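Local coordinates for secreted effector protein SopD (Salmonella typhimurium, PDB 5CPC) that alters host cell physiology after its secretion, acting cooperatively with SopB in membrane fission and macropinosome formation during invasion and contributing to bacterial replication in macrophages, at residues L215-A220 / M286-I291; M246-S251 / K273-Y278; I232-V237 / R301-G306; E224-F229 / C310-L315. One frame throughout, in Å; residues are numbered along the deposited sequence.

Contact 1. Residues L215-A220 / M286-I291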
loop_
_atom_site.group_PDB
_atom_site.type_symbol
_atom_site.label_atom_id
_atom_site.label_comp_id
_atom_site.label_asym_id
_atom_site.label_seq_id
_atom_site.Cartn_x
_atom_site.Cartn_y
_atom_site.Cartn_z
ATOM N N LEU A 215 -23.131 -9.321 -2.156
ATOM C CA LEU A 215 -22.020 -8.343 -2.144
ATOM C C LEU A 215 -21.559 -7.819 -0.755
ATOM O O LEU A 215 -20.517 -7.170 -0.640
ATOM C CB LEU A 215 -22.332 -7.113 -3.011
ATOM C CG LEU A 215 -22.481 -7.264 -4.512
ATOM C CD1 LEU A 215 -22.581 -5.880 -5.244
ATOM C CD2 LEU A 215 -21.379 -8.095 -5.113
ATOM N N ALA A 216 -22.365 -8.027 0.266
ATOM C CA ALA A 216 -22.150 -7.393 1.558
ATOM C C ALA A 216 -20.719 -7.661 2.103
ATOM O O ALA A 216 -20.040 -6.771 2.611
ATOM C CB ALA A 216 -23.247 -7.887 2.556
ATOM N N CYS A 217 -20.246 -8.885 1.884
ATOM C CA CYS A 217 -19.007 -9.326 2.374
ATOM C C CYS A 217 -17.754 -8.651 1.796
ATOM O O CYS A 217 -16.722 -8.674 2.440
ATOM C CB CYS A 217 -18.940 -10.828 2.187
ATOM S SG CYS A 217 -18.545 -11.372 0.514
ATOM N N ILE A 218 -17.829 -8.058 0.599
ATOM C CA ILE A 218 -16.625 -7.394 0.054
ATOM C C ILE A 218 -16.405 -6.014 0.624
ATOM O O ILE A 218 -15.510 -5.314 0.153
ATOM C CB ILE A 218 -16.609 -7.272 -1.501
ATOM C CG1 ILE A 218 -17.775 -6.380 -1.981
ATOM C CG2 ILE A 218 -16.623 -8.654 -2.090
ATOM C CD1 ILE A 218 -17.799 -6.037 -3.502
ATOM N N ASN A 219 -17.254 -5.605 1.577
ATOM C CA ASN A 219 -17.192 -4.270 2.188
ATOM C C ASN A 219 -17.818 -4.332 3.589
ATOM O O ASN A 219 -18.624 -3.483 3.991
ATOM C CB ASN A 219 -17.887 -3.224 1.300
ATOM C CG ASN A 219 -17.843 -1.804 1.869
ATOM O OD1 ASN A 219 -16.967 -1.467 2.668
ATOM N ND2 ASN A 219 -18.830 -0.970 1.475
ATOM N N ALA A 220 -17.444 -5.357 4.334
ATOM C CA ALA A 220 -17.723 -5.409 5.772
ATOM C C ALA A 220 -19.224 -5.568 6.103
ATOM O O ALA A 220 -19.702 -5.002 7.102
ATOM C CB ALA A 220 -17.088 -4.174 6.507
ATOM N N MET A 286 -17.365 -17.287 -7.304
ATOM C CA MET A 286 -18.152 -17.604 -8.489
ATOM C C MET A 286 -19.580 -17.015 -8.477
ATOM O O MET A 286 -20.223 -17.021 -9.560
ATOM C CB MET A 286 -18.187 -19.093 -8.787
ATOM C CG MET A 286 -18.774 -19.990 -7.653
ATOM S SD MET A 286 -19.589 -21.546 -8.203
ATOM C CE MET A 286 -19.439 -22.640 -6.745
ATOM N N PHE A 287 -20.068 -16.538 -7.314
ATOM C CA PHE A 287 -21.395 -15.853 -7.217
ATOM C C PHE A 287 -21.158 -14.383 -7.340
ATOM O O PHE A 287 -21.817 -13.687 -8.139
ATOM C CB PHE A 287 -22.123 -16.179 -5.883
ATOM C CG PHE A 287 -22.463 -17.659 -5.749
ATOM C CD1 PHE A 287 -23.396 -18.245 -6.585
ATOM C CD2 PHE A 287 -21.791 -18.471 -4.834
ATOM C CE1 PHE A 287 -23.649 -19.643 -6.516
ATOM C CE2 PHE A 287 -22.025 -19.880 -4.749
ATOM C CZ PHE A 287 -22.941 -20.458 -5.573
ATOM N N ILE A 288 -20.165 -13.906 -6.585
ATOM C CA ILE A 288 -19.813 -12.471 -6.579
ATOM C C ILE A 288 -19.343 -11.962 -7.952
ATOM O O ILE A 288 -19.775 -10.905 -8.438
ATOM C CB ILE A 288 -18.823 -12.170 -5.434
ATOM C CG1 ILE A 288 -19.603 -12.318 -4.134
ATOM C CG2 ILE A 288 -18.318 -10.753 -5.534
ATOM C CD1 ILE A 288 -18.795 -12.182 -2.891
ATOM N N ASP A 289 -18.536 -12.753 -8.638
ATOM C CA ASP A 289 -18.033 -12.269 -9.971
ATOM C C ASP A 289 -19.142 -12.109 -10.983
ATOM O O ASP A 289 -19.170 -11.127 -11.744
ATOM C CB ASP A 289 -16.871 -13.191 -10.471
ATOM C CG ASP A 289 -15.562 -12.957 -9.655
ATOM O OD1 ASP A 289 -15.565 -12.093 -8.749
ATOM O OD2 ASP A 289 -14.529 -13.619 -9.909
ATOM N N VAL A 290 -20.116 -13.014 -10.962
ATOM C CA VAL A 290 -21.290 -12.865 -11.850
ATOM C C VAL A 290 -21.885 -11.492 -11.646
ATOM O O VAL A 290 -22.220 -10.783 -12.593
ATOM C CB VAL A 290 -22.390 -13.998 -11.558
ATOM C CG1 VAL A 290 -23.664 -13.770 -12.319
ATOM C CG2 VAL A 290 -21.864 -15.323 -11.932
ATOM N N ILE A 291 -22.037 -11.093 -10.399
ATOM C CA ILE A 291 -22.651 -9.802 -10.112
ATOM C C ILE A 291 -21.756 -8.584 -10.425
ATOM O O ILE A 291 -22.200 -7.568 -10.941
ATOM C CB ILE A 291 -23.023 -9.740 -8.551
ATOM C CG1 ILE A 291 -24.012 -10.860 -8.173
ATOM C CG2 ILE A 291 -23.622 -8.380 -8.248
ATOM C CD1 ILE A 291 -24.108 -11.152 -6.673
#
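Leu215, Cys217 and Ile218 meet Ile288 and Ile291 in a small apolar patch where a loop packs on a helix: the loop leaves helix 209-215, makes a 3-10 turn at 217-218 and lies against helix 285-298. The backbones come closest at Leu215 and Ile288, whose CA atoms are 6.4 Å apart. The tight part centres on Ile288, whose two branches serve different partners. Its CD1 ends 3.5 Å from Cys217 SG and also reaches Ile218 CG2, at 4.2 Å, while its CG2 meets Leu215 CD2 at 4.1 Å. One turn further along the helix, Ile291 continues the patch with its CG2 branch, 3.9 Å from Leu215 CD2; these two side chains run past each other in opposite directions. Ile291 CG2 stands trans to its own backbone N, with CG1 at a chi1 of -60°, and this turns the methyl toward the leucine. Met214 on helix 209-215 and Tyr281 on helix 264-283 also touch Ile288, so the patch belongs to a junction of three helices and a loop.

The outer side is looser. Met286, Phe287 and Val290 are exposed on the helix and make no contact with 215-220, and on the loop Ala216 points away from the helix while Ala220 is exposed. Asp289 makes no contact with the loop; its carboxylate is held by Lys285 and Tyr281. The 3-10 turn itself is closed by a backbone hydrogen bond from Ile218 N to Leu215 O, 3.1 Å long.

Contact 2. Residues M246-S251 / K273-Y278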
loop_
_atom_site.group_PDB
_atom_site.type_symbol
_atom_site.label_atom_id
_atom_site.label_comp_id
_atom_site.label_asym_id
_atom_site.label_seq_id
_atom_site.Cartn_x
_atom_site.Cartn_y
_atom_site.Cartn_z
ATOM N N MET A 246 -8.128 -6.528 -3.678
ATOM C CA MET A 246 -6.894 -6.002 -3.173
ATOM C C MET A 246 -6.478 -6.896 -1.966
ATOM O O MET A 246 -7.271 -7.122 -1.035
ATOM C CB MET A 246 -7.099 -4.566 -2.695
ATOM C CG MET A 246 -5.757 -3.897 -2.348
ATOM S SD MET A 246 -5.853 -2.200 -1.800
ATOM C CE MET A 246 -5.741 -1.419 -3.413
ATOM N N HIS A 247 -5.253 -7.418 -2.046
ATOM C CA HIS A 247 -4.648 -8.162 -0.961
ATOM C C HIS A 247 -4.780 -7.399 0.356
ATOM O O HIS A 247 -4.518 -6.247 0.370
ATOM C CB HIS A 247 -3.175 -8.439 -1.248
ATOM C CG HIS A 247 -2.610 -9.490 -0.346
ATOM N ND1 HIS A 247 -2.261 -9.225 0.968
ATOM C CD2 HIS A 247 -2.412 -10.817 -0.538
ATOM C CE1 HIS A 247 -1.822 -10.340 1.529
ATOM N NE2 HIS A 247 -1.892 -11.316 0.636
ATOM N N PRO A 248 -5.255 -8.032 1.428
ATOM C CA PRO A 248 -5.424 -7.295 2.699
ATOM C C PRO A 248 -4.123 -6.632 3.254
ATOM O O PRO A 248 -4.194 -5.592 3.941
ATOM C CB PRO A 248 -5.902 -8.372 3.703
ATOM C CG PRO A 248 -6.171 -9.651 2.894
ATOM C CD PRO A 248 -5.582 -9.477 1.514
ATOM N N CYS A 249 -2.943 -7.210 3.031
ATOM C CA CYS A 249 -1.710 -6.447 3.462
ATOM C C CYS A 249 -1.556 -5.108 2.713
ATOM O O CYS A 249 -1.087 -4.109 3.290
ATOM C CB CYS A 249 -0.442 -7.262 3.304
ATOM S SG CYS A 249 -0.435 -8.665 4.386
ATOM N N ILE A 250 -1.956 -5.085 1.434
ATOM C CA ILE A 250 -1.766 -3.895 0.637
ATOM C C ILE A 250 -2.822 -2.888 1.039
ATOM O O ILE A 250 -2.501 -1.739 1.391
ATOM C CB ILE A 250 -1.678 -4.215 -0.848
ATOM C CG1 ILE A 250 -0.306 -4.855 -1.158
ATOM C CG2 ILE A 250 -1.877 -2.919 -1.695
ATOM C CD1 ILE A 250 -0.218 -5.533 -2.510
ATOM N N SER A 251 -4.086 -3.292 1.087
ATOM C CA SER A 251 -5.049 -2.333 1.628
ATOM C C SER A 251 -4.764 -1.866 3.084
ATOM O O SER A 251 -5.010 -0.690 3.444
ATOM C CB SER A 251 -6.512 -2.752 1.317
ATOM O OG SER A 251 -6.991 -3.769 2.099
ATOM N N LYS A 273 -10.077 -8.072 9.854
ATOM C CA LYS A 273 -11.226 -7.610 9.110
ATOM C C LYS A 273 -10.959 -7.689 7.609
ATOM O O LYS A 273 -11.744 -8.301 6.882
ATOM C CB LYS A 273 -11.624 -6.185 9.531
ATOM C CG LYS A 273 -12.993 -6.133 10.162
ATOM C CD LYS A 273 -13.053 -5.184 11.358
ATOM C CE LYS A 273 -14.297 -5.488 12.200
ATOM N NZ LYS A 273 -14.298 -4.761 13.510
ATOM N N LEU A 274 -9.875 -7.096 7.133
ATOM C CA LEU A 274 -9.575 -7.179 5.714
ATOM C C LEU A 274 -9.326 -8.615 5.257
ATOM O O LEU A 274 -9.808 -9.033 4.150
ATOM C CB LEU A 274 -8.412 -6.280 5.354
ATOM C CG LEU A 274 -8.575 -4.810 5.703
ATOM C CD1 LEU A 274 -7.161 -4.328 5.834
ATOM C CD2 LEU A 274 -9.348 -4.029 4.584
ATOM N N ASN A 275 -8.639 -9.393 6.115
ATOM C CA ASN A 275 -8.595 -10.845 5.940
ATOM C C ASN A 275 -9.923 -11.537 5.716
ATOM O O ASN A 275 -10.040 -12.342 4.771
ATOM C CB ASN A 275 -7.796 -11.552 7.036
ATOM C CG ASN A 275 -6.315 -11.292 6.895
ATOM O OD1 ASN A 275 -5.842 -10.941 5.817
ATOM N ND2 ASN A 275 -5.584 -11.429 7.978
ATOM N N GLN A 276 -10.901 -11.192 6.549
ATOM C CA GLN A 276 -12.188 -11.852 6.554
ATOM C C GLN A 276 -12.930 -11.590 5.237
ATOM O O GLN A 276 -13.386 -12.514 4.566
ATOM C CB GLN A 276 -12.998 -11.387 7.764
ATOM C CG GLN A 276 -14.442 -11.921 7.801
ATOM C CD GLN A 276 -14.530 -13.435 8.076
ATOM O OE1 GLN A 276 -13.641 -14.024 8.716
ATOM N NE2 GLN A 276 -15.615 -14.062 7.598
ATOM N N ASP A 277 -13.004 -10.323 4.839
ATOM C CA ASP A 277 -13.597 -9.952 3.570
ATOM C C ASP A 277 -12.924 -10.633 2.396
ATOM O O ASP A 277 -13.576 -11.142 1.451
ATOM C CB ASP A 277 -13.412 -8.488 3.376
ATOM C CG ASP A 277 -14.390 -7.641 4.183
ATOM O OD1 ASP A 277 -14.763 -8.006 5.325
ATOM O OD2 ASP A 277 -14.749 -6.556 3.650
ATOM N N TYR A 278 -11.610 -10.625 2.434
ATOM C CA TYR A 278 -10.819 -11.278 1.408
ATOM C C TYR A 278 -11.180 -12.758 1.290
ATOM O O TYR A 278 -11.322 -13.301 0.186
ATOM C CB TYR A 278 -9.332 -11.124 1.759
ATOM C CG TYR A 278 -8.360 -11.524 0.678
ATOM C CD1 TYR A 278 -8.168 -10.723 -0.432
ATOM C CD2 TYR A 278 -7.577 -12.675 0.808
ATOM C CE1 TYR A 278 -7.258 -11.059 -1.447
ATOM C CE2 TYR A 278 -6.645 -13.020 -0.167
ATOM C CZ TYR A 278 -6.493 -12.196 -1.298
ATOM O OH TYR A 278 -5.564 -12.490 -2.270
#
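The N-terminal turn of helix 248-256, with Pro248 as its first residue, packs against helix 264-283 through Leu274, Asn275 and Tyr278. Pro248 and Leu274 bring the backbones closest, their CA atoms 5.1 Å apart. The proline ring fits among three side chains: its CB lies 3.7 Å from Leu274 CB, its CG is 3.2 Å from Asn275 OD1, and its CD sits over the Tyr278 ring. That last approach is a CH-pi contact, with Pro248 CD 3.5 Å from the Tyr278 ring centroid and 14° off the ring normal. A chi1 of -169°, which sets Tyr278 CG trans to the backbone N, swings the ring out to the proline.

His247 is the N-cap of helix 248-256. Its ND1 accepts a capping bond from Cys249 N at 3.0 Å, the donor somewhat tilted from the imidazole plane. The same imidazole approaches the Tyr278 ring obliquely, with centroids 5.5 Å apart and planes at 52°. One turn into the helix, Ser251 OG faces the end of Leu274, 3.4 Å from CD2. Behind His247 and Cys249 lie Met139 and side chains of helix 141-160, including Glu143 and Phe147.

Contact 3. Residues I232-V237 / R301-G306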
loop_
_atom_site.group_PDB
_atom_site.type_symbol
_atom_site.label_atom_id
_atom_site.label_comp_id
_atom_site.label_asym_id
_atom_site.label_seq_id
_atom_site.Cartn_x
_atom_site.Cartn_y
_atom_site.Cartn_z
ATOM N N ILE A 232 -11.901 -3.690 -5.271
ATOM C CA ILE A 232 -11.932 -4.629 -6.382
ATOM C C ILE A 232 -11.099 -4.157 -7.580
ATOM O O ILE A 232 -11.243 -3.024 -8.048
ATOM C CB ILE A 232 -13.430 -4.905 -6.857
ATOM C CG1 ILE A 232 -14.072 -5.843 -5.851
ATOM C CG2 ILE A 232 -13.523 -5.733 -8.106
ATOM C CD1 ILE A 232 -14.664 -5.104 -4.837
ATOM N N GLY A 233 -10.305 -5.068 -8.120
ATOM C CA GLY A 233 -9.660 -4.861 -9.382
ATOM C C GLY A 233 -10.256 -5.669 -10.525
ATOM O O GLY A 233 -11.047 -6.572 -10.301
ATOM N N TYR A 234 -9.870 -5.325 -11.757
ATOM C CA TYR A 234 -10.378 -5.961 -12.941
ATOM C C TYR A 234 -9.459 -5.722 -14.138
ATOM O O TYR A 234 -8.892 -4.627 -14.270
ATOM C CB TYR A 234 -11.794 -5.391 -13.326
ATOM C CG TYR A 234 -12.100 -3.957 -12.886
ATOM C CD1 TYR A 234 -11.771 -2.869 -13.703
ATOM C CD2 TYR A 234 -12.774 -3.696 -11.697
ATOM C CE1 TYR A 234 -12.086 -1.575 -13.317
ATOM C CE2 TYR A 234 -13.111 -2.402 -11.303
ATOM C CZ TYR A 234 -12.775 -1.359 -12.127
ATOM O OH TYR A 234 -13.081 -0.066 -11.797
ATOM N N GLN A 235 -9.367 -6.727 -15.006
ATOM C CA GLN A 235 -8.715 -6.620 -16.312
ATOM C C GLN A 235 -9.409 -7.545 -17.278
ATOM O O GLN A 235 -9.905 -8.582 -16.892
ATOM C CB GLN A 235 -7.200 -6.958 -16.282
ATOM C CG GLN A 235 -6.744 -8.057 -15.320
ATOM C CD GLN A 235 -5.377 -8.718 -15.732
ATOM O OE1 GLN A 235 -4.591 -8.157 -16.531
ATOM N NE2 GLN A 235 -5.134 -9.940 -15.219
ATOM N N GLU A 236 -9.410 -7.153 -18.546
ATOM C CA GLU A 236 -9.979 -7.895 -19.593
ATOM C C GLU A 236 -8.792 -8.649 -20.206
ATOM O O GLU A 236 -7.702 -8.086 -20.413
ATOM C CB GLU A 236 -10.690 -6.941 -20.572
ATOM C CG GLU A 236 -11.662 -5.926 -19.869
ATOM C CD GLU A 236 -12.499 -5.054 -20.851
ATOM O OE1 GLU A 236 -13.293 -4.179 -20.406
ATOM O OE2 GLU A 236 -12.357 -5.228 -22.076
ATOM N N VAL A 237 -8.985 -9.948 -20.408
ATOM C CA VAL A 237 -7.923 -10.850 -20.853
ATOM C C VAL A 237 -8.591 -11.876 -21.753
ATOM O O VAL A 237 -9.548 -12.545 -21.349
ATOM C CB VAL A 237 -7.124 -11.456 -19.632
ATOM C CG1 VAL A 237 -8.067 -11.804 -18.455
ATOM C CG2 VAL A 237 -6.218 -12.629 -20.039
ATOM N N ARG A 301 -17.811 -0.214 -18.150
ATOM C CA ARG A 301 -16.630 -1.059 -17.915
ATOM C C ARG A 301 -15.716 -0.485 -16.836
ATOM O O ARG A 301 -14.482 -0.356 -17.020
ATOM C CB ARG A 301 -15.848 -1.268 -19.218
ATOM C CG ARG A 301 -16.641 -1.844 -20.336
ATOM C CD ARG A 301 -15.787 -2.383 -21.545
ATOM N NE ARG A 301 -16.680 -3.242 -22.305
ATOM C CZ ARG A 301 -16.684 -4.577 -22.269
ATOM N NH1 ARG A 301 -15.776 -5.245 -21.574
ATOM N NH2 ARG A 301 -17.592 -5.256 -22.971
ATOM N N SER A 302 -16.328 -0.106 -15.722
ATOM C CA SER A 302 -15.617 0.335 -14.525
ATOM C C SER A 302 -16.450 -0.059 -13.255
ATOM O O SER A 302 -17.695 -0.194 -13.345
ATOM C CB SER A 302 -15.533 1.823 -14.583
ATOM O OG SER A 302 -14.871 2.277 -13.425
ATOM N N LEU A 303 -15.804 -0.196 -12.100
ATOM C CA LEU A 303 -16.564 -0.204 -10.844
ATOM C C LEU A 303 -16.323 1.065 -10.072
ATOM O O LEU A 303 -16.709 1.193 -8.922
ATOM C CB LEU A 303 -16.354 -1.464 -9.994
ATOM C CG LEU A 303 -16.642 -2.799 -10.684
ATOM C CD1 LEU A 303 -16.179 -3.966 -9.823
ATOM C CD2 LEU A 303 -18.113 -2.910 -10.956
ATOM N N HIS A 304 -15.784 2.070 -10.751
ATOM C CA HIS A 304 -15.573 3.388 -10.162
ATOM C C HIS A 304 -16.867 4.131 -10.292
ATOM O O HIS A 304 -17.038 5.029 -11.128
ATOM C CB HIS A 304 -14.390 4.120 -10.828
ATOM C CG HIS A 304 -14.163 5.518 -10.340
ATOM N ND1 HIS A 304 -14.497 5.941 -9.067
ATOM C CD2 HIS A 304 -13.598 6.586 -10.949
ATOM C CE1 HIS A 304 -14.197 7.218 -8.929
ATOM N NE2 HIS A 304 -13.635 7.629 -10.053
ATOM N N ILE A 305 -17.760 3.767 -9.369
ATOM C CA ILE A 305 -19.174 4.148 -9.382
ATOM C C ILE A 305 -19.365 5.201 -8.320
ATOM O O ILE A 305 -18.897 5.036 -7.197
ATOM C CB ILE A 305 -19.983 2.864 -9.124
ATOM C CG1 ILE A 305 -19.723 1.921 -10.297
ATOM C CG2 ILE A 305 -21.442 3.120 -8.881
ATOM C CD1 ILE A 305 -20.563 0.593 -10.326
ATOM N N GLY A 306 -20.056 6.287 -8.662
ATOM C CA GLY A 306 -20.353 7.325 -7.701
ATOM C C GLY A 306 -21.842 7.615 -7.736
ATOM O O GLY A 306 -22.585 7.106 -8.612
#
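Tyr234 and Leu303 cross obliquely, and the phenol reaches past the leucine side chain to its backbone. Leu303 N donates to Tyr234 OH over 2.7 Å with an N-H...O angle of 164°, a short and nearly straight bond. Lower on the ring, Tyr234 CE2 lies 3.6 Å from Leu303 CG, so one residue supplies both a polar and an apolar partner. Leu303 CD1 reaches on to Ile232 CG2, 3.6 Å away. Ile232, Tyr234 and Glu236, alternate residues of strand 232-237, all point to the 301-306 segment.

Glu236 and Arg301 meet at about a right angle in a salt bridge, Arg301 NH1 to Glu236 OE1 2.9 Å. The carboxylate oxygen lies near the guanidinium plane, at its edge, yet the nitrogen comes from above the carboxylate plane, the two planes being 63° apart. Arg301 is extended from CG to NE, which carries its end to the glutamate. Glu236 OE1 also has a hydrogen bond with Tyr296, so the bridge is tied to helix 285-298.

Beyond Tyr234, Ser302 OG accepts from His304 N at 2.8 Å, making an ST turn that shapes the loop. Glu194 hydrogen-bonds both Tyr234 OH and Ser302 OG, linking the strand to this turn. Strand 232-237 pairs antiparallel with 240-245, whose Phe243 touches Ile232, Tyr234 and Leu303; helix 285-298 packs on Leu303 through Leu292, Leu295 and Tyr296, and strand 305-306 runs parallel to 201-202.

Contact 4. Residues E224-F229 / C310-L315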
loop_
_atom_site.group_PDB
_atom_site.type_symbol
_atom_site.label_atom_id
_atom_site.label_comp_id
_atom_site.label_asym_id
_atom_site.label_seq_id
_atom_site.Cartn_x
_atom_site.Cartn_y
_atom_site.Cartn_z
ATOM N N GLU A 224 -23.117 -0.240 0.397
ATOM C CA GLU A 224 -23.111 1.177 0.047
ATOM C C GLU A 224 -22.550 1.320 -1.387
ATOM O O GLU A 224 -21.363 1.046 -1.613
ATOM C CB GLU A 224 -22.290 2.026 1.063
ATOM C CG GLU A 224 -21.887 3.473 0.569
ATOM C CD GLU A 224 -23.095 4.329 0.121
ATOM O OE1 GLU A 224 -23.104 4.907 -1.006
ATOM O OE2 GLU A 224 -24.051 4.441 0.906
ATOM N N PRO A 225 -23.400 1.761 -2.354
ATOM C CA PRO A 225 -22.867 1.769 -3.760
ATOM C C PRO A 225 -21.619 2.664 -3.987
ATOM O O PRO A 225 -20.784 2.344 -4.831
ATOM C CB PRO A 225 -24.033 2.228 -4.612
ATOM C CG PRO A 225 -25.264 2.454 -3.602
ATOM C CD PRO A 225 -24.727 2.404 -2.204
ATOM N N THR A 226 -21.477 3.743 -3.230
ATOM C CA THR A 226 -20.318 4.562 -3.429
ATOM C C THR A 226 -19.041 3.989 -2.832
ATOM O O THR A 226 -17.975 4.562 -3.072
ATOM C CB THR A 226 -20.520 6.032 -2.950
ATOM O OG1 THR A 226 -20.763 6.038 -1.551
ATOM C CG2 THR A 226 -21.722 6.726 -3.682
ATOM N N THR A 227 -19.100 2.905 -2.049
ATOM C CA THR A 227 -17.862 2.412 -1.421
ATOM C C THR A 227 -17.662 0.946 -1.617
ATOM O O THR A 227 -16.575 0.448 -1.303
ATOM C CB THR A 227 -17.814 2.594 0.132
ATOM O OG1 THR A 227 -18.962 1.950 0.703
ATOM C CG2 THR A 227 -17.818 4.041 0.563
ATOM N N GLN A 228 -18.685 0.242 -2.102
ATOM C CA GLN A 228 -18.643 -1.240 -2.154
ATOM C C GLN A 228 -17.477 -1.782 -2.963
ATOM O O GLN A 228 -17.070 -2.919 -2.777
ATOM C CB GLN A 228 -19.926 -1.788 -2.850
ATOM C CG GLN A 228 -20.329 -3.187 -2.426
ATOM C CD GLN A 228 -20.741 -3.185 -0.945
ATOM O OE1 GLN A 228 -21.170 -2.162 -0.432
ATOM N NE2 GLN A 228 -20.616 -4.333 -0.271
ATOM N N PHE A 229 -16.982 -1.009 -3.926
ATOM C CA PHE A 229 -16.038 -1.536 -4.898
ATOM C C PHE A 229 -14.582 -1.052 -4.739
ATOM O O PHE A 229 -13.733 -1.402 -5.579
ATOM C CB PHE A 229 -16.603 -1.229 -6.285
ATOM C CG PHE A 229 -18.044 -1.659 -6.411
ATOM C CD1 PHE A 229 -18.383 -3.017 -6.279
ATOM C CD2 PHE A 229 -19.046 -0.728 -6.454
ATOM C CE1 PHE A 229 -19.677 -3.413 -6.269
ATOM C CE2 PHE A 229 -20.349 -1.104 -6.495
ATOM C CZ PHE A 229 -20.695 -2.465 -6.411
ATOM N N CYS A 310 -20.005 11.880 -5.896
ATOM C CA CYS A 310 -19.165 11.584 -4.676
ATOM C C CYS A 310 -18.479 10.233 -4.397
ATOM O O CYS A 310 -18.466 9.759 -3.220
ATOM C CB CYS A 310 -19.928 11.988 -3.413
ATOM S SG CYS A 310 -20.232 13.753 -3.368
ATOM N N SER A 311 -17.806 9.646 -5.377
ATOM C CA SER A 311 -17.227 8.306 -5.177
ATOM C C SER A 311 -16.055 8.136 -4.199
ATOM O O SER A 311 -15.153 8.959 -4.146
ATOM C CB SER A 311 -16.815 7.729 -6.524
ATOM O OG SER A 311 -16.440 6.374 -6.403
ATOM N N ARG A 312 -16.086 7.024 -3.465
ATOM C CA ARG A 312 -14.917 6.446 -2.822
ATOM C C ARG A 312 -14.698 5.040 -3.329
ATOM O O ARG A 312 -14.294 4.167 -2.558
ATOM C CB ARG A 312 -15.108 6.382 -1.320
ATOM C CG ARG A 312 -15.283 7.738 -0.692
ATOM C CD ARG A 312 -16.078 7.641 0.587
ATOM N NE ARG A 312 -17.482 7.583 0.261
ATOM C CZ ARG A 312 -18.464 7.477 1.158
ATOM N NH1 ARG A 312 -18.188 7.384 2.455
ATOM N NH2 ARG A 312 -19.725 7.428 0.753
ATOM N N ASN A 313 -15.030 4.809 -4.608
ATOM C CA ASN A 313 -14.706 3.537 -5.237
ATOM C C ASN A 313 -13.354 3.578 -6.005
ATOM O O ASN A 313 -13.063 2.701 -6.818
ATOM C CB ASN A 313 -15.855 3.048 -6.116
ATOM C CG ASN A 313 -17.007 2.419 -5.294
ATOM O OD1 ASN A 313 -16.782 1.593 -4.413
ATOM N ND2 ASN A 313 -18.245 2.831 -5.589
ATOM N N ILE A 314 -12.525 4.587 -5.721
ATOM C CA ILE A 314 -11.128 4.621 -6.227
ATOM C C ILE A 314 -10.335 3.608 -5.457
ATOM O O ILE A 314 -10.744 3.309 -4.373
ATOM C CB ILE A 314 -10.448 5.993 -6.032
ATOM C CG1 ILE A 314 -10.218 6.313 -4.537
ATOM C CG2 ILE A 314 -11.206 7.085 -6.796
ATOM C CD1 ILE A 314 -11.300 7.103 -3.855
ATOM N N LEU A 315 -9.212 3.089 -5.985
ATOM C CA LEU A 315 -8.358 2.166 -5.190
ATOM C C LEU A 315 -7.616 2.910 -4.079
ATOM O O LEU A 315 -7.455 2.409 -2.940
ATOM C CB LEU A 315 -7.371 1.380 -6.066
ATOM C CG LEU A 315 -8.004 0.504 -7.126
ATOM C CD1 LEU A 315 -7.068 0.280 -8.262
ATOM C CD2 LEU A 315 -8.410 -0.825 -6.521
#
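Two irregular loop segments run closest at Thr227 and Asn313, whose CA atoms are 5.1 Å apart, and a backbone bond from Arg312 N to Thr226 O joins them. Asn313 is the most heavily involved side chain, using both ends of its amide. Its ND2 gives a hydrogen to Pro225 O at 2.7 Å, in the carbonyl plane and on a lone pair; ND2 also bonds Ile305 O. Its OD1 takes Phe229 N at 2.7 Å, but this donor stands 37° above the carbonyl plane. With chi1 at -78°, Asn313 CG lies trans to its carbonyl carbon, and the amide spans the turn closed by Thr227 N and Gln228 N on Glu224 O, from Pro225 O to Phe229 N. Phe229 is set obliquely to that amide, ND2 lying near the edge of its ring.

Arg312 bends at chi3, bringing its guanidinium alongside Thr227 and to the Thr226 hydroxyl. Thr227 CG2 sits over the centre of one guanidinium face, 3.5 Å from Arg312 CZ, while Arg312 NH2 donates to Thr226 OG1 at 2.9 Å. That hydroxyl donates in turn to Glu224 OE1 at 2.7 Å, and Thr226 N reaches the same oxygen from the opposite face of the carboxylate. In the 310-315 loop, Ser311 OG accepts from Asn313 N in an ST turn.

Arginine, threonine and glutamate thus form a hydrogen-bonded chain that fixes the rotation of the hydroxyl. Glu224 OE1, 4.6 Å from Arg312 NH2 and short of a salt bridge, would probably still favour the arginine's positive charge, whereas Arg312 NE is buried without a partner.

Contacts 1, 3 and 4 touch one another pairwise. Contacts 3 and 4 are closest, with centres about 12 Å apart, and Ile305 O joins them by probable hydrogen bonds from Asn313 ND2 at 2.8 Å and Ser311 OG at 2.9 Å. Contact 1 meets contact 4 where Gln228 NE2 lies 2.9 Å from Leu215 O, and meets contact 3 where Ile218 CD1 packs on Ile232 CD1. Contact 2 is nested in sequence inside the loops closed by the other three. It touches contact 1 through Asp277 and contact 4 through Met246, but lies about 5 Å from contact 3 at the nearest atoms.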